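Local coordinates for protein putative sulfatase yidJ (Bacteroides fragilis, PDB 2QZU) that probably hydrolyses sulfate esters, as a metal-binding member of the sulfatase family, at residues W133-V143 and V152-P160; M228-E236 and N275-V286. All blocks are in the same frame, centred on the assembly; numbering follows the deposited sequence.

Contact 1 (W133-V143 and V152-P160); sequences WHLDAPYKPYV and VAWNEWCPP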
loop_
_atom_site.group_PDB
_atom_site.type_symbol
_atom_site.label_atom_id
_atom_site.label_comp_id
_atom_site.label_asym_id
_atom_site.label_seq_id
_atom_site.Cartn_x
_atom_site.Cartn_y
_atom_site.Cartn_z
ATOM N N TRP A 133 -6.632 20.113 -4.401
ATOM C CA TRP A 133 -6.315 21.275 -5.241
ATOM C C TRP A 133 -5.231 20.892 -6.256
ATOM O O TRP A 133 -5.391 21.078 -7.466
ATOM C CB TRP A 133 -5.823 22.411 -4.330
ATOM C CG TRP A 133 -5.384 23.676 -5.010
ATOM C CD1 TRP A 133 -4.153 24.266 -4.921
ATOM C CD2 TRP A 133 -6.190 24.549 -5.812
ATOM N NE1 TRP A 133 -4.146 25.456 -5.613
ATOM C CE2 TRP A 133 -5.385 25.654 -6.169
ATOM C CE3 TRP A 133 -7.518 24.507 -6.260
ATOM C CZ2 TRP A 133 -5.861 26.712 -6.956
ATOM C CZ3 TRP A 133 -7.997 25.563 -7.046
ATOM C CH2 TRP A 133 -7.165 26.648 -7.384
ATOM N N HIS A 134 -4.129 20.355 -5.736
ATOM C CA HIS A 134 -2.979 19.898 -6.516
ATOM C C HIS A 134 -2.493 20.865 -7.600
ATOM O O HIS A 134 -2.245 20.455 -8.731
ATOM C CB HIS A 134 -3.280 18.536 -7.159
ATOM C CG HIS A 134 -2.052 17.740 -7.481
ATOM N ND1 HIS A 134 -2.084 16.604 -8.267
ATOM C CD2 HIS A 134 -0.759 17.903 -7.116
ATOM C CE1 HIS A 134 -0.866 16.107 -8.367
ATOM N NE2 HIS A 134 -0.040 16.876 -7.677
ATOM N N LEU A 135 -2.360 22.143 -7.254
ATOM C CA LEU A 135 -1.887 23.126 -8.221
ATOM C C LEU A 135 -0.750 23.998 -7.679
ATOM O O LEU A 135 -0.414 25.028 -8.267
ATOM C CB LEU A 135 -3.055 24.001 -8.696
ATOM C CG LEU A 135 -3.958 23.332 -9.742
ATOM C CD1 LEU A 135 -5.236 24.143 -9.913
ATOM C CD2 LEU A 135 -3.202 23.211 -11.069
ATOM N N ASP A 136 -0.157 23.577 -6.565
ATOM C CA ASP A 136 0.960 24.310 -5.960
ATOM C C ASP A 136 2.234 23.457 -5.930
ATOM O O ASP A 136 2.191 22.273 -5.597
ATOM C CB ASP A 136 0.614 24.739 -4.529
ATOM C CG ASP A 136 -0.574 25.680 -4.471
ATOM O OD1 ASP A 136 -0.564 26.708 -5.180
ATOM O OD2 ASP A 136 -1.518 25.392 -3.711
ATOM N N ALA A 137 3.364 24.069 -6.278
ATOM C CA ALA A 137 4.653 23.374 -6.274
ATOM C C ALA A 137 5.205 23.285 -4.849
ATOM O O ALA A 137 5.316 24.293 -4.152
ATOM C CB ALA A 137 5.646 24.115 -7.172
ATOM N N PRO A 138 5.557 22.075 -4.391
ATOM C CA PRO A 138 6.093 21.959 -3.031
ATOM C C PRO A 138 7.474 22.613 -2.923
ATOM O O PRO A 138 8.207 22.690 -3.908
ATOM C CB PRO A 138 6.166 20.444 -2.811
ATOM C CG PRO A 138 5.138 19.887 -3.773
ATOM C CD PRO A 138 5.352 20.746 -4.995
ATOM N N TYR A 139 7.819 23.091 -1.732
ATOM C CA TYR A 139 9.126 23.704 -1.508
ATOM C C TYR A 139 9.626 23.323 -0.109
ATOM O O TYR A 139 8.829 23.034 0.781
ATOM C CB TYR A 139 9.039 25.229 -1.678
ATOM C CG TYR A 139 8.319 25.961 -0.572
ATOM C CD1 TYR A 139 8.970 26.266 0.622
ATOM C CD2 TYR A 139 6.989 26.355 -0.720
ATOM C CE1 TYR A 139 8.322 26.944 1.641
ATOM C CE2 TYR A 139 6.326 27.037 0.301
ATOM C CZ TYR A 139 7.004 27.327 1.476
ATOM O OH TYR A 139 6.368 27.992 2.495
ATOM N N LYS A 140 10.943 23.303 0.073
ATOM C CA LYS A 140 11.538 22.923 1.354
ATOM C C LYS A 140 11.508 24.023 2.416
ATOM O O LYS A 140 11.661 25.203 2.101
ATOM C CB LYS A 140 12.989 22.480 1.140
ATOM C CG LYS A 140 13.156 21.257 0.256
ATOM C CD LYS A 140 14.613 20.822 0.202
ATOM C CE LYS A 140 14.788 19.556 -0.620
ATOM N NZ LYS A 140 16.207 19.098 -0.622
ATOM N N PRO A 141 11.296 23.647 3.692
ATOM C CA PRO A 141 11.078 22.275 4.167
ATOM C C PRO A 141 9.643 21.843 3.864
ATOM O O PRO A 141 8.699 22.587 4.127
ATOM C CB PRO A 141 11.359 22.381 5.665
ATOM C CG PRO A 141 10.885 23.773 5.982
ATOM C CD PRO A 141 11.445 24.575 4.830
ATOM N N TYR A 142 9.486 20.643 3.315
ATOM C CA TYR A 142 8.165 20.135 2.948
ATOM C C TYR A 142 7.255 19.902 4.152
ATOM O O TYR A 142 7.724 19.537 5.231
ATOM C CB TYR A 142 8.312 18.827 2.163
ATOM C CG TYR A 142 9.215 18.929 0.952
ATOM C CD1 TYR A 142 8.970 19.871 -0.047
ATOM C CD2 TYR A 142 10.312 18.080 0.802
ATOM C CE1 TYR A 142 9.793 19.968 -1.165
ATOM C CE2 TYR A 142 11.147 18.170 -0.318
ATOM C CZ TYR A 142 10.880 19.117 -1.294
ATOM O OH TYR A 142 11.694 19.227 -2.396
ATOM N N VAL A 143 5.952 20.112 3.965
ATOM C CA VAL A 143 5.003 19.888 5.049
ATOM C C VAL A 143 5.063 18.408 5.413
ATOM O O VAL A 143 5.330 17.556 4.559
ATOM C CB VAL A 143 3.558 20.289 4.662
ATOM C CG1 VAL A 143 3.489 21.792 4.412
ATOM C CG2 VAL A 143 3.100 19.522 3.442
ATOM N N VAL A 152 11.080 12.566 -3.634
ATOM C CA VAL A 152 10.134 13.500 -4.240
ATOM C C VAL A 152 8.908 13.807 -3.377
ATOM O O VAL A 152 8.213 12.892 -2.924
ATOM C CB VAL A 152 9.650 12.962 -5.612
ATOM C CG1 VAL A 152 8.678 13.941 -6.247
ATOM C CG2 VAL A 152 10.852 12.721 -6.529
ATOM N N ALA A 153 8.651 15.099 -3.169
ATOM C CA ALA A 153 7.512 15.572 -2.375
ATOM C C ALA A 153 6.373 15.975 -3.306
ATOM O O ALA A 153 6.610 16.537 -4.378
ATOM C CB ALA A 153 7.927 16.759 -1.514
ATOM N N TRP A 154 5.138 15.716 -2.880
ATOM C CA TRP A 154 3.967 16.007 -3.703
ATOM C C TRP A 154 2.929 16.956 -3.119
ATOM O O TRP A 154 2.144 17.552 -3.856
ATOM C CB TRP A 154 3.244 14.698 -4.045
ATOM C CG TRP A 154 3.974 13.818 -4.999
ATOM C CD1 TRP A 154 5.145 13.156 -4.776
ATOM C CD2 TRP A 154 3.601 13.537 -6.351
ATOM N NE1 TRP A 154 5.530 12.480 -5.910
ATOM C CE2 TRP A 154 4.599 12.698 -6.894
ATOM C CE3 TRP A 154 2.519 13.914 -7.162
ATOM C CZ2 TRP A 154 4.552 12.227 -8.210
ATOM C CZ3 TRP A 154 2.471 13.448 -8.473
ATOM C CH2 TRP A 154 3.482 12.614 -8.982
ATOM N N ASN A 155 2.919 17.093 -1.800
ATOM C CA ASN A 155 1.916 17.912 -1.140
ATOM C C ASN A 155 2.440 19.259 -0.665
ATOM O O ASN A 155 3.542 19.363 -0.132
ATOM C CB ASN A 155 1.329 17.093 0.014
ATOM C CG ASN A 155 0.180 17.785 0.714
ATOM O OD1 ASN A 155 -0.718 18.342 0.082
ATOM N ND2 ASN A 155 0.195 17.732 2.036
ATOM N N GLU A 156 1.641 20.298 -0.885
ATOM C CA GLU A 156 2.018 21.646 -0.487
ATOM C C GLU A 156 0.785 22.459 -0.086
ATOM O O GLU A 156 -0.330 22.176 -0.519
ATOM C CB GLU A 156 2.766 22.333 -1.636
ATOM C CG GLU A 156 3.246 23.748 -1.329
ATOM C CD GLU A 156 4.099 23.821 -0.068
ATOM O OE1 GLU A 156 5.220 23.267 -0.062
ATOM O OE2 GLU A 156 3.643 24.431 0.922
ATOM N N TRP A 157 1.000 23.457 0.760
ATOM C CA TRP A 157 -0.057 24.335 1.244
ATOM C C TRP A 157 -0.370 25.397 0.196
ATOM O O TRP A 157 0.501 25.778 -0.588
ATOM C CB TRP A 157 0.424 25.017 2.536
ATOM C CG TRP A 157 -0.533 26.000 3.170
ATOM C CD1 TRP A 157 -1.812 25.754 3.591
ATOM C CD2 TRP A 157 -0.252 27.360 3.531
ATOM N NE1 TRP A 157 -2.339 26.871 4.193
ATOM C CE2 TRP A 157 -1.403 27.872 4.171
ATOM C CE3 TRP A 157 0.865 28.197 3.379
ATOM C CZ2 TRP A 157 -1.472 29.183 4.657
ATOM C CZ3 TRP A 157 0.797 29.501 3.861
ATOM C CH2 TRP A 157 -0.366 29.980 4.494
ATOM N N CYS A 158 -1.614 25.870 0.174
ATOM C CA CYS A 158 -1.997 26.925 -0.755
ATOM C C CYS A 158 -2.278 28.152 0.099
ATOM O O CYS A 158 -3.313 28.230 0.759
ATOM C CB CYS A 158 -3.261 26.559 -1.539
ATOM S SG CYS A 158 -3.721 27.809 -2.781
ATOM N N PRO A 159 -1.345 29.114 0.124
ATOM C CA PRO A 159 -1.548 30.324 0.924
ATOM C C PRO A 159 -2.734 31.115 0.368
ATOM O O PRO A 159 -3.084 30.974 -0.804
ATOM C CB PRO A 159 -0.216 31.063 0.775
ATOM C CG PRO A 159 0.239 30.661 -0.595
ATOM C CD PRO A 159 -0.082 29.181 -0.635
ATOM N N PRO A 160 -3.365 31.956 1.199
ATOM C CA PRO A 160 -4.515 32.747 0.750
ATOM C C PRO A 160 -4.361 33.482 -0.583
ATOM O O PRO A 160 -5.289 33.494 -1.399
ATOM C CB PRO A 160 -4.745 33.705 1.918
ATOM C CG PRO A 160 -4.363 32.864 3.101
ATOM C CD PRO A 160 -3.074 32.220 2.621
HETATM O O HOH W 1 -2.026 23.132 -2.383
HETATM O O HOH W 2 0.999 19.981 -4.443
HETATM O O HOH W 3 5.519 20.830 1.144
#
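Glu-156 and Tyr-139 meet where the long loop between strands 126-130 and 168-172 folds back on itself, in the alkaline-phosphatase-like fold of the sulfatases. Tyr-139 N donates to Glu-156 OE1 over 3.1 Å. The bond comes from the anti side of the carboxylate, 29° out of its plane. The Glu-156 chain bends at chi2 (54°), which brings the carboxylate across to Tyr-139. The carboxylate and ring planes are only 8° apart. Water 3 gives a second bond to OE1 and also joins Val-143 N to Asn-155 O. OE2 accepts from Trp-157 N and forms a salt bridge with Arg-190. Both oxygens of this buried acid are therefore held, which should fix the carboxylate's rotation.

Ala-153 CB makes a CH-pi contact with Tyr-142. It stands over the centre of one ring face, with Ala-153 CB 3.4 Å from the Tyr-142 ring centroid. The opposite face carries Lys-140 CG. Pro-138 CB lies 4.3 Å from Ala-153 CB.

Two more waters cross between the segments. One donates to Asp-136 O and Trp-154 O, the other to the carboxylate oxygen Asp-136 OD2 and to Glu-156 O. Asp-136 OD1 forms a salt bridge with Arg-162.

His-134 meets the edge of the Trp-154 ring, His-134 NE2 to Trp-154 CE3 at 3.9 Å. Its ND1 bonds to Ser-76 OG, at the predicted 3-oxoalanine site, which is unmodified here. Trp-133 closes the contact with an oblique sulfur-aromatic approach, Trp-133 NE1 to Cys-158 SG at 3.7 Å.

Contact 2 (M228-E236 and N275-V286); sequences MNPPHTGYE and NIRNYYACITGV
Pro-231 and Tyr-235 are the two main bumps by which the loop after strand 222-228 fits against helix 267-299 in the alkaline-phosphatase-like sulfatase fold. Each enters its own hollow, one turn apart on the helix.

Pro-231 follows a cis peptide bond and faces the helix. It fills a hollow lined by Tyr-279, Cys-282 and Ile-283. Pro-231 CB lies 3.4 Å from Tyr-279 CE1 and 3.8 Å from Cys-282 CB. Pro-231 CG reaches Ile-283 CG1 at 3.9 Å. Tyr-279 CG is anti to the backbone N (chi1 -176°), which swings the ring toward the proline. Its OH is held beyond the contact by Gln-37 O and Arg-39 N.

The Tyr-235 ring fills the neighbouring hollow, between Asn-275 and Tyr-279. Asn-275 OD1 comes to the edge of this ring, while Asn-275 ND2 is bonded to Tyr-271 O. The two tyrosine rings meet obliquely, with planes at 89°. Thr-233 CG2 covers one face of the Tyr-235 ring from within the loop. Asn-278 CB packs against the CB and carbonyl oxygen of Tyr-235, with Tyr-235 O 3.3 Å from Asn-278 CB. Cys-282 turns its CB to Pro-231 and its sulfur to the same carbonyl, Cys-282 SG to Tyr-235 O at 3.3 Å.

Farther along the helix, Val-286 is itself the bump. Its branches divide the work. Val-286 CG2 lies 3.4 Å from Pro-230 O, a buried atom with no polar partner in the model. Pro-201 of helix 200-213 also packs on Pro-230. The other branch touches the extended side chain of Met-228, modelled as selenomethionine. These two side chains run past each other in opposite directions, with Met-228 SE to Val-286 CG1 at 3.9 Å.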
loop_
_atom_site.group_PDB
_atom_site.type_symbol
_atom_site.label_atom_id
_atom_site.label_comp_id
_atom_site.label_asym_id
_atom_site.label_seq_id
_atom_site.Cartn_x
_atom_site.Cartn_y
_atom_site.Cartn_z
HETATM N N MSE A 228 -13.257 15.514 -4.711
HETATM C CA MSE A 228 -13.011 14.257 -4.003
HETATM C C MSE A 228 -11.860 13.470 -4.614
HETATM O O MSE A 228 -11.630 13.526 -5.822
HETATM C CB MSE A 228 -14.281 13.410 -4.005
HETATM C CG MSE A 228 -15.456 14.083 -3.310
HETATM SE SE MSE A 228 -17.088 13.055 -3.517
HETATM C CE MSE A 228 -18.250 14.108 -2.372
ATOM N N ASN A 229 -11.149 12.726 -3.773
ATOM C CA ASN A 229 -10.000 11.948 -4.223
ATOM C C ASN A 229 -10.393 10.590 -4.813
ATOM O O ASN A 229 -10.032 10.283 -5.950
ATOM C CB ASN A 229 -8.996 11.784 -3.076
ATOM C CG ASN A 229 -7.570 11.642 -3.575
ATOM O OD1 ASN A 229 -7.309 10.913 -4.528
ATOM N ND2 ASN A 229 -6.640 12.338 -2.931
ATOM N N PRO A 230 -11.121 9.748 -4.054
ATOM C CA PRO A 230 -11.494 8.459 -4.653
ATOM C C PRO A 230 -12.321 8.787 -5.902
ATOM O O PRO A 230 -12.970 9.827 -5.949
ATOM C CB PRO A 230 -12.352 7.806 -3.571
ATOM C CG PRO A 230 -11.826 8.412 -2.289
ATOM C CD PRO A 230 -11.615 9.860 -2.668
ATOM N N PRO A 231 -12.347 7.894 -6.907
ATOM C CA PRO A 231 -11.709 6.581 -7.013
ATOM C C PRO A 231 -10.221 6.540 -7.368
ATOM O O PRO A 231 -9.750 5.557 -7.935
ATOM C CB PRO A 231 -12.567 5.875 -8.055
ATOM C CG PRO A 231 -12.889 6.986 -8.996
ATOM C CD PRO A 231 -13.217 8.141 -8.075
ATOM N N HIS A 232 -9.486 7.601 -7.049
ATOM C CA HIS A 232 -8.047 7.627 -7.304
ATOM C C HIS A 232 -7.427 6.587 -6.369
ATOM O O HIS A 232 -8.023 6.238 -5.350
ATOM C CB HIS A 232 -7.490 9.025 -7.025
ATOM C CG HIS A 232 -6.008 9.141 -7.207
ATOM N ND1 HIS A 232 -5.111 8.883 -6.192
ATOM C CD2 HIS A 232 -5.268 9.521 -8.275
ATOM C CE1 HIS A 232 -3.883 9.104 -6.628
ATOM N NE2 HIS A 232 -3.950 9.492 -7.888
ATOM N N THR A 233 -6.233 6.107 -6.705
ATOM C CA THR A 233 -5.591 5.066 -5.916
ATOM C C THR A 233 -5.634 5.143 -4.430
ATOM O O THR A 233 -5.669 6.213 -3.812
ATOM C CB THR A 233 -4.141 4.812 -6.308
ATOM O OG1 THR A 233 -3.469 6.058 -6.489
ATOM C CG2 THR A 233 -4.085 3.954 -7.570
ATOM N N GLY A 234 -5.526 3.937 -3.894
ATOM C CA GLY A 234 -5.655 3.679 -2.495
ATOM C C GLY A 234 -7.037 3.130 -2.769
ATOM O O GLY A 234 -7.998 3.474 -2.095
ATOM N N TYR A 235 -7.133 2.317 -3.829
ATOM C CA TYR A 235 -8.409 1.729 -4.241
ATOM C C TYR A 235 -9.045 0.940 -3.111
ATOM O O TYR A 235 -10.267 0.912 -2.983
ATOM C CB TYR A 235 -8.249 0.783 -5.445
ATOM C CG TYR A 235 -7.787 1.419 -6.744
ATOM C CD1 TYR A 235 -8.388 2.581 -7.242
ATOM C CD2 TYR A 235 -6.759 0.841 -7.489
ATOM C CE1 TYR A 235 -7.969 3.146 -8.452
ATOM C CE2 TYR A 235 -6.335 1.394 -8.691
ATOM C CZ TYR A 235 -6.940 2.546 -9.169
ATOM O OH TYR A 235 -6.498 3.088 -10.356
ATOM N N GLU A 236 -8.215 0.297 -2.295
ATOM C CA GLU A 236 -8.718 -0.509 -1.188
ATOM C C GLU A 236 -9.135 0.330 0.010
ATOM O O GLU A 236 -9.784 -0.167 0.935
ATOM C CB GLU A 236 -7.657 -1.518 -0.738
ATOM C CG GLU A 236 -6.617 -0.957 0.240
ATOM C CD GLU A 236 -5.487 -0.192 -0.425
ATOM O OE1 GLU A 236 -5.623 0.188 -1.608
ATOM O OE2 GLU A 236 -4.456 0.042 0.245
ATOM N N ASN A 275 -8.109 -5.198 -9.049
ATOM C CA ASN A 275 -8.517 -3.885 -8.555
ATOM C C ASN A 275 -9.874 -3.341 -8.999
ATOM O O ASN A 275 -10.347 -2.347 -8.444
ATOM C CB ASN A 275 -7.443 -2.853 -8.915
ATOM C CG ASN A 275 -6.144 -3.083 -8.174
ATOM O OD1 ASN A 275 -6.037 -2.788 -6.981
ATOM N ND2 ASN A 275 -5.150 -3.622 -8.871
ATOM N N ILE A 276 -10.505 -3.974 -9.982
ATOM C CA ILE A 276 -11.788 -3.475 -10.466
ATOM C C ILE A 276 -12.895 -3.443 -9.407
ATOM O O ILE A 276 -13.702 -2.509 -9.385
ATOM C CB ILE A 276 -12.265 -4.267 -11.720
ATOM C CG1 ILE A 276 -13.455 -3.551 -12.369
ATOM C CG2 ILE A 276 -12.631 -5.691 -11.344
ATOM C CD1 ILE A 276 -13.133 -2.162 -12.896
ATOM N N ARG A 277 -12.932 -4.438 -8.521
ATOM C CA ARG A 277 -13.956 -4.469 -7.475
ATOM C C ARG A 277 -13.869 -3.267 -6.546
ATOM O O ARG A 277 -14.882 -2.626 -6.250
ATOM C CB ARG A 277 -13.845 -5.744 -6.630
ATOM C CG ARG A 277 -14.438 -6.980 -7.276
ATOM C CD ARG A 277 -14.522 -8.143 -6.289
ATOM N NE ARG A 277 -15.059 -9.341 -6.926
ATOM C CZ ARG A 277 -15.262 -10.496 -6.302
ATOM N NH1 ARG A 277 -14.976 -10.618 -5.013
ATOM N NH2 ARG A 277 -15.752 -11.531 -6.972
ATOM N N ASN A 278 -12.662 -2.968 -6.075
ATOM C CA ASN A 278 -12.483 -1.842 -5.168
ATOM C C ASN A 278 -12.656 -0.513 -5.889
ATOM O O ASN A 278 -13.052 0.476 -5.277
ATOM C CB ASN A 278 -11.123 -1.929 -4.473
ATOM C CG ASN A 278 -11.129 -2.918 -3.315
ATOM O OD1 ASN A 278 -10.082 -3.406 -2.887
ATOM N ND2 ASN A 278 -12.317 -3.209 -2.798
ATOM N N TYR A 279 -12.372 -0.492 -7.190
ATOM C CA TYR A 279 -12.554 0.732 -7.968
ATOM C C TYR A 279 -14.054 1.039 -7.980
ATOM O O TYR A 279 -14.473 2.176 -7.734
ATOM C CB TYR A 279 -12.053 0.544 -9.404
ATOM C CG TYR A 279 -12.118 1.800 -10.252
ATOM C CD1 TYR A 279 -11.337 2.919 -9.947
ATOM C CD2 TYR A 279 -12.954 1.865 -11.365
ATOM C CE1 TYR A 279 -11.387 4.075 -10.740
ATOM C CE2 TYR A 279 -13.014 3.013 -12.161
ATOM C CZ TYR A 279 -12.227 4.111 -11.843
ATOM O OH TYR A 279 -12.280 5.234 -12.639
ATOM N N TYR A 280 -14.868 0.020 -8.248
ATOM C CA TYR A 280 -16.315 0.221 -8.259
ATOM C C TYR A 280 -16.822 0.584 -6.862
ATOM O O TYR A 280 -17.735 1.397 -6.728
ATOM C CB TYR A 280 -17.049 -1.030 -8.767
ATOM C CG TYR A 280 -16.934 -1.297 -10.259
ATOM C CD1 TYR A 280 -16.552 -0.294 -11.153
ATOM C CD2 TYR A 280 -17.254 -2.555 -10.780
ATOM C CE1 TYR A 280 -16.494 -0.541 -12.530
ATOM C CE2 TYR A 280 -17.201 -2.809 -12.145
ATOM C CZ TYR A 280 -16.822 -1.800 -13.013
ATOM O OH TYR A 280 -16.778 -2.056 -14.359
ATOM N N ALA A 281 -16.228 -0.011 -5.826
ATOM C CA ALA A 281 -16.632 0.276 -4.449
ATOM C C ALA A 281 -16.428 1.761 -4.162
ATOM O O ALA A 281 -17.297 2.415 -3.579
ATOM C CB ALA A 281 -15.816 -0.573 -3.454
ATOM N N CYS A 282 -15.282 2.288 -4.586
ATOM C CA CYS A 282 -14.970 3.700 -4.390
ATOM C C CYS A 282 -15.992 4.570 -5.096
ATOM O O CYS A 282 -16.473 5.551 -4.534
ATOM C CB CYS A 282 -13.576 4.030 -4.930
ATOM S SG CYS A 282 -12.195 3.488 -3.880
ATOM N N ILE A 283 -16.313 4.208 -6.335
ATOM C CA ILE A 283 -17.278 4.963 -7.114
ATOM C C ILE A 283 -18.648 4.975 -6.451
ATOM O O ILE A 283 -19.283 6.022 -6.354
ATOM C CB ILE A 283 -17.379 4.404 -8.543
ATOM C CG1 ILE A 283 -16.120 4.795 -9.320
ATOM C CG2 ILE A 283 -18.637 4.923 -9.225
ATOM C CD1 ILE A 283 -16.070 4.283 -10.754
ATOM N N THR A 284 -19.101 3.817 -5.986
ATOM C CA THR A 284 -20.396 3.752 -5.330
ATOM C C THR A 284 -20.385 4.594 -4.056
ATOM O O THR A 284 -21.373 5.252 -3.732
ATOM C CB THR A 284 -20.774 2.291 -5.024
ATOM O OG1 THR A 284 -20.974 1.599 -6.262
ATOM C CG2 THR A 284 -22.061 2.224 -4.208
ATOM N N GLY A 285 -19.254 4.596 -3.352
ATOM C CA GLY A 285 -19.138 5.393 -2.142
ATOM C C GLY A 285 -19.168 6.872 -2.491
ATOM O O GLY A 285 -19.813 7.675 -1.817
ATOM N N VAL A 286 -18.457 7.240 -3.551
ATOM C CA VAL A 286 -18.437 8.630 -3.989
ATOM C C VAL A 286 -19.868 9.023 -4.360
ATOM O O VAL A 286 -20.348 10.092 -3.985
ATOM C CB VAL A 286 -17.497 8.816 -5.209
ATOM C CG1 VAL A 286 -17.812 10.116 -5.936
ATOM C CG2 VAL A 286 -16.044 8.840 -4.735
HETATM O O HOH W 4 -5.582 -1.328 -3.991
#

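Overall arrangement
From the N terminus, the chain reaches contact 1 first. After strand 126-130 it turns back and closes a short loop of eight residues with no helix or strand. It then enters strand 168-172 and later strand 222-228. Contact 2 follows and closes a longer, partly helical excursion of 38 residues, between the loop after that strand and helix 267-299. The contacts lie in series and neither nest nor cross. Strands 126-130 and 222-228 are parallel neighbours in the central sheet. The centres of contact 1 and contact 2 are about 25 Å apart. The nearest atoms of contact 1 and contact 2 are about 7 Å apart. Tyr-172 links them, bonding to Trp-133 through the backbone and to Asn-229 through OH. Both contacts touch the second subunit.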